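PDB 5VEO: ectonucleotide pyrophosphatase/phosphodiesterase family member 5 from Mus musculus, which probably hydrolyses phosphodiester or pyrophosphate bonds of nucleotides as a zinc-dependent ectoenzyme, and is captured here as an inactive variant with AMP bound. Local coordinates for residues Q14-V19 and C364-L369; N43-N48 and F338-P343; A257-E262 and R298-V303. The protein carries 1 engineered substitution. All coordinates share one frame; numbering follows the deposited sequence.

Overall arrangement
Contact 1 begins almost at the first modelled residue: the start of strand 16-21, in the middle of the mixed central sheet, meets the end of helix 359-366, closing a loop over most of the chain. Nested inside it, contact 2 brings strand 45-51 beside strand 338-341 in the same sheet, and the two contacts touch where Q14 packs on P343. Contact 3 is nested inside both. It closes a short loop between strands 255-260 and 302-306 of a separate antiparallel sheet, across the chain's centre from the other two; its centre is about 39 Å from that of contact 1 and 41 Å from that of contact 2. No loops cross.

Contact 1: residues Q14-V19 and C364-L369; sequences QKVLVV and CHLLNL
V16 meets L366 and L367 through a single methyl, CG2, which carries the apolar part of the contact. It lies 3.8 Å from L366 CD1 and 3.9 Å from L367 CD2, so one branch of the valine is held between the ends of two successive leucines. With CG1 anti to its own backbone N (chi1 179°), CG2 is the branch that faces the helix. The V16 and L366 side chains run across each other at about a right angle, whereas L367 comes in at a slant and also brings CD2 to 3.6 Å from Q14 O.

The polar part is indirect. Water 1 accepts a hydrogen bond from Q14 N and donates one to L366 O, 2.7 Å away, tying the backbone ahead of the strand to a carbonyl of the helix end. Beside this bridge Q14 CB sits 3.3 Å from L366 O. The glutamine then bends at its second torsion and leads its amide off, OE1 accepting a hydrogen bond from N218 ND2.

Within C364-L369 the helix closes in a Schellman motif: N368 has a positive phi of 55°, L369 N bonds to C364 O at 2.9 Å, and N368 N bonds to H365 O. L367 also touches L168 of strand 168-173 and N113 of helix 109-115, and L366 touches A344. Here the C-terminal end of helix 359-366 packs against a parallel strand inside the central sheet, the helix-on-sheet layering of the alpha/beta alkaline phosphatase fold.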
loop_
_atom_site.group_PDB
_atom_site.type_symbol
_atom_site.label_atom_id
_atom_site.label_comp_id
_atom_site.label_asym_id
_atom_site.label_seq_id
_atom_site.Cartn_x
_atom_site.Cartn_y
_atom_site.Cartn_z
ATOM N N GLN A 14 16.647 16.368 -10.475
ATOM C CA GLN A 14 16.246 15.935 -9.144
ATOM C C GLN A 14 16.215 14.408 -9.074
ATOM O O GLN A 14 15.976 13.705 -10.063
ATOM C CB GLN A 14 14.862 16.476 -8.737
ATOM C CG GLN A 14 14.671 18.017 -8.515
ATOM C CD GLN A 14 15.364 18.609 -7.277
ATOM O OE1 GLN A 14 15.545 17.949 -6.267
ATOM N NE2 GLN A 14 15.732 19.885 -7.366
ATOM N N LYS A 15 16.453 13.901 -7.879
ATOM C CA LYS A 15 16.418 12.480 -7.591
ATOM C C LYS A 15 15.428 12.262 -6.468
ATOM O O LYS A 15 15.239 13.146 -5.629
ATOM C CB LYS A 15 17.744 11.992 -7.151
ATOM C CG LYS A 15 18.799 12.195 -8.238
ATOM C CD LYS A 15 20.042 11.465 -7.875
ATOM C CE LYS A 15 20.713 12.045 -6.644
ATOM N NZ LYS A 15 21.855 12.943 -6.984
ATOM N N VAL A 16 14.841 11.071 -6.443
ATOM C CA VAL A 16 13.825 10.743 -5.439
ATOM C C VAL A 16 14.031 9.308 -4.969
ATOM O O VAL A 16 14.229 8.395 -5.784
ATOM C CB VAL A 16 12.406 10.908 -6.006
ATOM C CG1 VAL A 16 11.370 10.530 -4.911
ATOM C CG2 VAL A 16 12.140 12.312 -6.512
ATOM N N LEU A 17 13.968 9.115 -3.649
ATOM C CA LEU A 17 13.921 7.800 -3.022
ATOM C C LEU A 17 12.616 7.708 -2.246
ATOM O O LEU A 17 12.410 8.500 -1.331
ATOM C CB LEU A 17 15.105 7.603 -2.077
ATOM C CG LEU A 17 15.100 6.341 -1.232
ATOM C CD1 LEU A 17 14.902 5.067 -2.090
ATOM C CD2 LEU A 17 16.339 6.241 -0.398
ATOM N N VAL A 18 11.747 6.774 -2.637
ATOM C CA VAL A 18 10.490 6.512 -1.933
ATOM C C VAL A 18 10.698 5.282 -1.073
ATOM O O VAL A 18 11.082 4.208 -1.573
ATOM C CB VAL A 18 9.319 6.306 -2.904
ATOM C CG1 VAL A 18 7.997 6.051 -2.127
ATOM C CG2 VAL A 18 9.176 7.482 -3.843
ATOM N N VAL A 19 10.435 5.432 0.221
ATOM C CA VAL A 19 10.540 4.351 1.181
ATOM C C VAL A 19 9.150 4.037 1.692
ATOM O O VAL A 19 8.442 4.948 2.130
ATOM C CB VAL A 19 11.455 4.720 2.355
ATOM C CG1 VAL A 19 11.553 3.556 3.316
ATOM C CG2 VAL A 19 12.813 5.137 1.839
ATOM N N CYS A 364 6.249 12.763 -10.668
ATOM C CA CYS A 364 6.446 13.161 -12.059
ATOM C C CYS A 364 6.938 14.597 -12.152
ATOM O O CYS A 364 7.781 14.920 -12.999
ATOM C CB CYS A 364 5.151 12.979 -12.851
ATOM S SG CYS A 364 4.731 11.249 -13.175
ATOM N N HIS A 365 6.428 15.477 -11.288
ATOM C CA HIS A 365 6.919 16.850 -11.264
ATOM C C HIS A 365 8.393 16.901 -10.875
ATOM O O HIS A 365 9.202 17.553 -11.543
ATOM C CB HIS A 365 6.085 17.698 -10.304
ATOM C CG HIS A 365 6.593 19.098 -10.164
ATOM N ND1 HIS A 365 6.263 20.099 -11.052
ATOM C CD2 HIS A 365 7.439 19.655 -9.266
ATOM C CE1 HIS A 365 6.864 21.220 -10.693
ATOM N NE2 HIS A 365 7.596 20.974 -9.620
ATOM N N LEU A 366 8.760 16.222 -9.788
ATOM C CA LEU A 366 10.143 16.265 -9.330
ATOM C C LEU A 366 11.091 15.739 -10.395
ATOM O O LEU A 366 12.189 16.275 -10.581
ATOM C CB LEU A 366 10.294 15.454 -8.046
ATOM C CG LEU A 366 9.588 16.051 -6.839
ATOM C CD1 LEU A 366 9.567 15.027 -5.691
ATOM C CD2 LEU A 366 10.265 17.335 -6.410
ATOM N N LEU A 367 10.689 14.687 -11.094
ATOM C CA LEU A 367 11.548 14.023 -12.063
ATOM C C LEU A 367 11.405 14.593 -13.467
ATOM O O LEU A 367 12.021 14.066 -14.402
ATOM C CB LEU A 367 11.234 12.531 -12.072
ATOM C CG LEU A 367 11.444 11.804 -10.740
ATOM C CD1 LEU A 367 10.977 10.364 -10.854
ATOM C CD2 LEU A 367 12.905 11.872 -10.314
ATOM N N ASN A 368 10.602 15.636 -13.647
ATOM C CA ASN A 368 10.395 16.225 -14.965
ATOM C C ASN A 368 9.924 15.172 -15.971
ATOM O O ASN A 368 10.450 15.047 -17.081
ATOM C CB ASN A 368 11.672 16.902 -15.449
ATOM C CG ASN A 368 11.413 17.890 -16.551
ATOM O OD1 ASN A 368 10.313 18.430 -16.669
ATOM N ND2 ASN A 368 12.422 18.132 -17.375
ATOM N N LEU A 369 8.923 14.401 -15.561
ATOM C CA LEU A 369 8.267 13.414 -16.402
ATOM C C LEU A 369 6.878 13.888 -16.780
ATOM O O LEU A 369 6.204 14.573 -16.006
ATOM C CB LEU A 369 8.129 12.063 -15.684
ATOM C CG LEU A 369 9.409 11.442 -15.175
ATOM C CD1 LEU A 369 9.083 10.191 -14.363
ATOM C CD2 LEU A 369 10.323 11.099 -16.344
HETATM O O HOH W 1 14.361 16.668 -12.199
#

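Contact 2: residues N43-N48 and F338-P343; sequences NGVHVN and FLAHGP
V45 and A340 are a hydrogen-bonded antiparallel pair in the mixed central sheet of the alkaline phosphatase fold, where strand 45-51 lies between strands 338-341 and 349-355. The short strand axes approach to 4.7 Å and run at 169° to each other. V45 N donates to A340 O, and A340 N returns a bond to V45 O. V47 N reaches F338 O at 3.0 Å and almost straight (172°). Between these bonds H46 and L339 form a non-hydrogen-bonded pair.

On the V45 and A340 face, V45 CG2 touches A340 CB at 3.7 Å; nearby V47 CG2 meets F338 CD2 obliquely at 3.8 Å, and M354 packs on both V47 and F338. On the H46 and L339 face the two side chains rest on M41 of helix 35-42. The H46 ring turns its edge to F338 O, which lies in the ring plane 3.4 Å from CD2.

Next to V45, G44 CA comes within 3.2 Å of A340 O, and a beta carbon on it would collide with that oxygen. H341, its ring anti to the backbone N (chi1 166°), puts CD2 3.2 Å from N43 O, which meets the ring at its edge, while W214 stacks on the ring. With an alanine at this histidine position, W214 would probably lose its stacking partner and a gap would open beside N43 O and CB. Beyond the last direct backbone bond, water 3 donates to V47 O at 2.6 Å and accepts from F338 N.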
loop_
_atom_site.group_PDB
_atom_site.type_symbol
_atom_site.label_atom_id
_atom_site.label_comp_id
_atom_site.label_asym_id
_atom_site.label_seq_id
_atom_site.Cartn_x
_atom_site.Cartn_y
_atom_site.Cartn_z
ATOM N N ASN A 43 13.478 18.981 9.552
ATOM C CA ASN A 43 14.241 19.411 8.395
ATOM C C ASN A 43 13.480 19.204 7.098
ATOM O O ASN A 43 14.082 19.242 6.019
ATOM C CB ASN A 43 15.578 18.675 8.390
ATOM C CG ASN A 43 16.463 19.120 9.536
ATOM O OD1 ASN A 43 16.953 20.253 9.536
ATOM N ND2 ASN A 43 16.615 18.274 10.541
ATOM N N GLY A 44 12.173 19.001 7.173
ATOM C CA GLY A 44 11.411 18.557 6.023
ATOM C C GLY A 44 9.924 18.820 6.172
ATOM O O GLY A 44 9.508 19.792 6.813
ATOM N N VAL A 45 9.124 17.951 5.548
ATOM C CA VAL A 45 7.681 18.117 5.494
ATOM C C VAL A 45 7.015 16.894 6.109
ATOM O O VAL A 45 7.568 15.793 6.135
ATOM C CB VAL A 45 7.141 18.339 4.064
ATOM C CG1 VAL A 45 7.731 19.600 3.426
ATOM C CG2 VAL A 45 7.410 17.130 3.176
ATOM N N HIS A 46 5.786 17.104 6.576
ATOM C CA HIS A 46 5.005 16.080 7.265
ATOM C C HIS A 46 3.542 16.346 6.952
ATOM O O HIS A 46 3.110 17.493 7.025
ATOM C CB HIS A 46 5.289 16.151 8.777
ATOM C CG HIS A 46 4.511 15.191 9.631
ATOM N ND1 HIS A 46 4.182 15.496 10.935
ATOM C CD2 HIS A 46 4.019 13.946 9.397
ATOM C CE1 HIS A 46 3.516 14.484 11.467
ATOM N NE2 HIS A 46 3.413 13.527 10.563
ATOM N N VAL A 47 2.800 15.315 6.549
ATOM C CA VAL A 47 1.371 15.431 6.275
ATOM C C VAL A 47 0.631 14.605 7.323
ATOM O O VAL A 47 0.864 13.401 7.437
ATOM C CB VAL A 47 1.018 14.966 4.855
ATOM C CG1 VAL A 47 -0.492 15.026 4.643
ATOM C CG2 VAL A 47 1.738 15.841 3.801
ATOM N N ASN A 48 -0.282 15.242 8.074
ATOM C CA ASN A 48 -0.968 14.525 9.152
ATOM C C ASN A 48 -1.848 13.384 8.643
ATOM O O ASN A 48 -1.815 12.274 9.195
ATOM C CB ASN A 48 -1.834 15.487 9.967
ATOM C CG ASN A 48 -1.043 16.308 10.945
ATOM O OD1 ASN A 48 0.064 15.946 11.348
ATOM N ND2 ASN A 48 -1.655 17.408 11.404
ATOM N N PHE A 338 3.250 10.075 6.263
ATOM C CA PHE A 338 3.933 10.676 5.115
ATOM C C PHE A 338 4.848 11.790 5.605
ATOM O O PHE A 338 4.390 12.743 6.251
ATOM C CB PHE A 338 2.937 11.228 4.093
ATOM C CG PHE A 338 3.585 11.800 2.865
ATOM C CD1 PHE A 338 3.666 11.051 1.705
ATOM C CD2 PHE A 338 4.121 13.084 2.871
ATOM C CE1 PHE A 338 4.278 11.576 0.561
ATOM C CE2 PHE A 338 4.724 13.600 1.755
ATOM C CZ PHE A 338 4.804 12.841 0.591
ATOM N N LEU A 339 6.131 11.686 5.271
ATOM C CA LEU A 339 7.079 12.746 5.571
ATOM C C LEU A 339 8.162 12.731 4.504
ATOM O O LEU A 339 8.332 11.744 3.798
ATOM C CB LEU A 339 7.652 12.608 6.987
ATOM C CG LEU A 339 8.506 11.451 7.465
ATOM C CD1 LEU A 339 9.166 11.804 8.816
ATOM C CD2 LEU A 339 7.674 10.167 7.597
ATOM N N ALA A 340 8.885 13.838 4.375
ATOM C CA ALA A 340 9.893 13.881 3.322
ATOM C C ALA A 340 10.950 14.927 3.636
ATOM O O ALA A 340 10.719 15.877 4.390
ATOM C CB ALA A 340 9.255 14.172 1.971
ATOM N N HIS A 341 12.121 14.734 3.023
ATOM C CA HIS A 341 13.255 15.636 3.178
ATOM C C HIS A 341 14.012 15.691 1.868
ATOM O O HIS A 341 14.231 14.658 1.246
ATOM C CB HIS A 341 14.217 15.158 4.264
ATOM C CG HIS A 341 15.542 15.850 4.224
ATOM N ND1 HIS A 341 16.573 15.429 3.411
ATOM C CD2 HIS A 341 15.996 16.945 4.878
ATOM C CE1 HIS A 341 17.608 16.240 3.567
ATOM N NE2 HIS A 341 17.283 17.168 4.448
ATOM N N GLY A 342 14.423 16.891 1.460
ATOM C CA GLY A 342 15.334 16.994 0.350
ATOM C C GLY A 342 15.368 18.388 -0.215
ATOM O O GLY A 342 14.661 19.301 0.231
ATOM N N PRO A 343 16.192 18.568 -1.245
ATOM C CA PRO A 343 16.379 19.916 -1.794
ATOM C C PRO A 343 15.111 20.505 -2.387
ATOM O O PRO A 343 14.957 21.733 -2.398
ATOM C CB PRO A 343 17.478 19.711 -2.847
ATOM C CG PRO A 343 17.479 18.261 -3.143
ATOM C CD PRO A 343 17.037 17.557 -1.900
HETATM O O HOH W 2 13.559 19.212 3.226
HETATM O O HOH W 3 1.954 11.358 8.608
#

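Contact 3: residues A257-E262 and R298-V303; sequences AILPKE and RVQPIV
I258 N donates to I302 O at 2.9 Å, with an angle of 165° at the hydrogen. The return bond, I302 N to I258 O, is weak at 3.3 Å. Round this uneven pair the side chains sort to two sides. I258 and I302 share one, CB to CB at 4.1 Å, and P260 extends that patch by setting CG 3.8 Å from I302 CD1.

On the other side Q300 CG lies against A257 CB at 3.8 Å. Its CG is anti to the carbonyl carbon, and a bend at chi2 (-56°) carries the amide over to L259, whose CB is 3.6 Å from Q300 OE1; the rest of the leucine side chain gathers round the same oxygen. L259 CD1 also rests on the P301 ring, 3.8 Å from its CD.

The two strands are the inner pair of a four-stranded antiparallel sheet, flanked by 247-249 and 279-283, that stands apart from the central sheet. A257 and V303 continue the pairing as a non-hydrogen-bonded pair.

Farther out, helix 265-272 packs on the isoleucine side, with L272 on I258 and with F265 and V268 on I302. F82, in strand 80-83, packs on both L259 and Q300. Leading into Q300, the chain is held at R298, which makes a salt bridge from NE to D83 OD1 and hydrogen bonds from NH1 to G75 O and from NH2 to K101 O.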
loop_
_atom_site.group_PDB
_atom_site.type_symbol
_atom_site.label_atom_id
_atom_site.label_comp_id
_atom_site.label_asym_id
_atom_site.label_seq_id
_atom_site.Cartn_x
_atom_site.Cartn_y
_atom_site.Cartn_z
ATOM N N ALA A 257 -14.664 -10.819 -0.705
ATOM C CA ALA A 257 -14.978 -10.759 -2.124
ATOM C C ALA A 257 -15.584 -12.106 -2.467
ATOM O O ALA A 257 -14.890 -13.125 -2.420
ATOM C CB ALA A 257 -13.726 -10.471 -2.941
ATOM N N ILE A 258 -16.885 -12.109 -2.759
ATOM C CA ILE A 258 -17.695 -13.323 -2.811
ATOM C C ILE A 258 -18.183 -13.535 -4.237
ATOM O O ILE A 258 -18.799 -12.645 -4.832
ATOM C CB ILE A 258 -18.869 -13.236 -1.823
ATOM C CG1 ILE A 258 -18.327 -13.283 -0.388
ATOM C CG2 ILE A 258 -19.890 -14.374 -2.062
ATOM C CD1 ILE A 258 -19.340 -12.978 0.672
ATOM N N LEU A 259 -17.901 -14.713 -4.774
ATOM C CA LEU A 259 -18.376 -15.124 -6.092
ATOM C C LEU A 259 -19.385 -16.243 -5.893
ATOM O O LEU A 259 -18.989 -17.406 -5.702
ATOM C CB LEU A 259 -17.211 -15.600 -6.957
ATOM C CG LEU A 259 -17.574 -16.142 -8.348
ATOM C CD1 LEU A 259 -18.310 -15.105 -9.143
ATOM C CD2 LEU A 259 -16.305 -16.562 -9.049
ATOM N N PRO A 260 -20.686 -15.949 -5.885
ATOM C CA PRO A 260 -21.673 -17.021 -5.757
ATOM C C PRO A 260 -21.554 -17.975 -6.930
ATOM O O PRO A 260 -21.225 -17.564 -8.045
ATOM C CB PRO A 260 -23.016 -16.279 -5.775
ATOM C CG PRO A 260 -22.691 -14.889 -5.372
ATOM C CD PRO A 260 -21.327 -14.630 -5.960
ATOM N N LYS A 261 -21.787 -19.254 -6.661
ATOM C CA LYS A 261 -21.918 -20.215 -7.743
ATOM C C LYS A 261 -23.115 -19.845 -8.611
ATOM O O LYS A 261 -23.986 -19.065 -8.219
ATOM C CB LYS A 261 -22.088 -21.625 -7.193
ATOM C CG LYS A 261 -20.979 -22.045 -6.269
ATOM C CD LYS A 261 -19.880 -22.811 -6.947
ATOM C CE LYS A 261 -18.967 -23.362 -5.864
ATOM N NZ LYS A 261 -18.161 -24.543 -6.258
ATOM N N GLU A 262 -23.159 -20.426 -9.796
ATOM C CA GLU A 262 -24.245 -20.138 -10.725
ATOM C C GLU A 262 -25.601 -20.412 -10.087
ATOM O O GLU A 262 -25.819 -21.470 -9.489
ATOM C CB GLU A 262 -24.086 -20.975 -11.979
ATOM C CG GLU A 262 -25.259 -20.775 -12.942
ATOM C CD GLU A 262 -25.013 -21.344 -14.317
ATOM O OE1 GLU A 262 -23.993 -22.053 -14.478
ATOM O OE2 GLU A 262 -25.846 -21.074 -15.223
ATOM N N ARG A 298 -12.511 -7.341 -11.960
ATOM C CA ARG A 298 -11.939 -8.050 -10.816
ATOM C C ARG A 298 -12.637 -7.729 -9.502
ATOM O O ARG A 298 -12.280 -8.302 -8.464
ATOM C CB ARG A 298 -10.450 -7.732 -10.697
ATOM C CG ARG A 298 -9.678 -8.241 -11.882
ATOM C CD ARG A 298 -8.349 -7.569 -12.017
ATOM N NE ARG A 298 -7.726 -8.007 -13.260
ATOM C CZ ARG A 298 -6.601 -7.515 -13.756
ATOM N NH1 ARG A 298 -5.945 -6.554 -13.119
ATOM N NH2 ARG A 298 -6.151 -7.985 -14.910
ATOM N N VAL A 299 -13.625 -6.845 -9.516
ATOM C CA VAL A 299 -14.488 -6.660 -8.358
ATOM C C VAL A 299 -15.601 -7.698 -8.442
ATOM O O VAL A 299 -16.331 -7.779 -9.444
ATOM C CB VAL A 299 -15.039 -5.232 -8.297
ATOM C CG1 VAL A 299 -15.958 -5.048 -7.099
ATOM C CG2 VAL A 299 -13.886 -4.241 -8.265
ATOM N N GLN A 300 -15.700 -8.527 -7.406
ATOM C CA GLN A 300 -16.599 -9.668 -7.444
ATOM C C GLN A 300 -18.059 -9.234 -7.321
ATOM O O GLN A 300 -18.350 -8.101 -6.932
ATOM C CB GLN A 300 -16.237 -10.652 -6.335
ATOM C CG GLN A 300 -14.856 -11.287 -6.511
ATOM C CD GLN A 300 -14.722 -11.980 -7.848
ATOM O OE1 GLN A 300 -15.643 -12.669 -8.296
ATOM N NE2 GLN A 300 -13.583 -11.780 -8.509
ATOM N N PRO A 301 -19.002 -10.128 -7.654
ATOM C CA PRO A 301 -20.418 -9.716 -7.685
ATOM C C PRO A 301 -20.964 -9.266 -6.348
ATOM O O PRO A 301 -21.915 -8.472 -6.313
ATOM C CB PRO A 301 -21.142 -10.978 -8.174
ATOM C CG PRO A 301 -20.132 -11.722 -8.951
ATOM C CD PRO A 301 -18.810 -11.465 -8.247
ATOM N N ILE A 302 -20.430 -9.793 -5.248
ATOM C CA ILE A 302 -20.822 -9.394 -3.903
ATOM C C ILE A 302 -19.546 -9.046 -3.160
ATOM O O ILE A 302 -18.573 -9.807 -3.197
ATOM C CB ILE A 302 -21.592 -10.504 -3.165
ATOM C CG1 ILE A 302 -22.940 -10.750 -3.846
ATOM C CG2 ILE A 302 -21.812 -10.139 -1.699
ATOM C CD1 ILE A 302 -23.740 -11.912 -3.278
ATOM N N VAL A 303 -19.562 -7.911 -2.483
ATOM C CA VAL A 303 -18.440 -7.460 -1.671
ATOM C C VAL A 303 -19.018 -7.102 -0.314
ATOM O O VAL A 303 -19.900 -6.241 -0.227
ATOM C CB VAL A 303 -17.711 -6.264 -2.302
ATOM C CG1 VAL A 303 -16.631 -5.715 -1.365
ATOM C CG2 VAL A 303 -17.080 -6.662 -3.612
#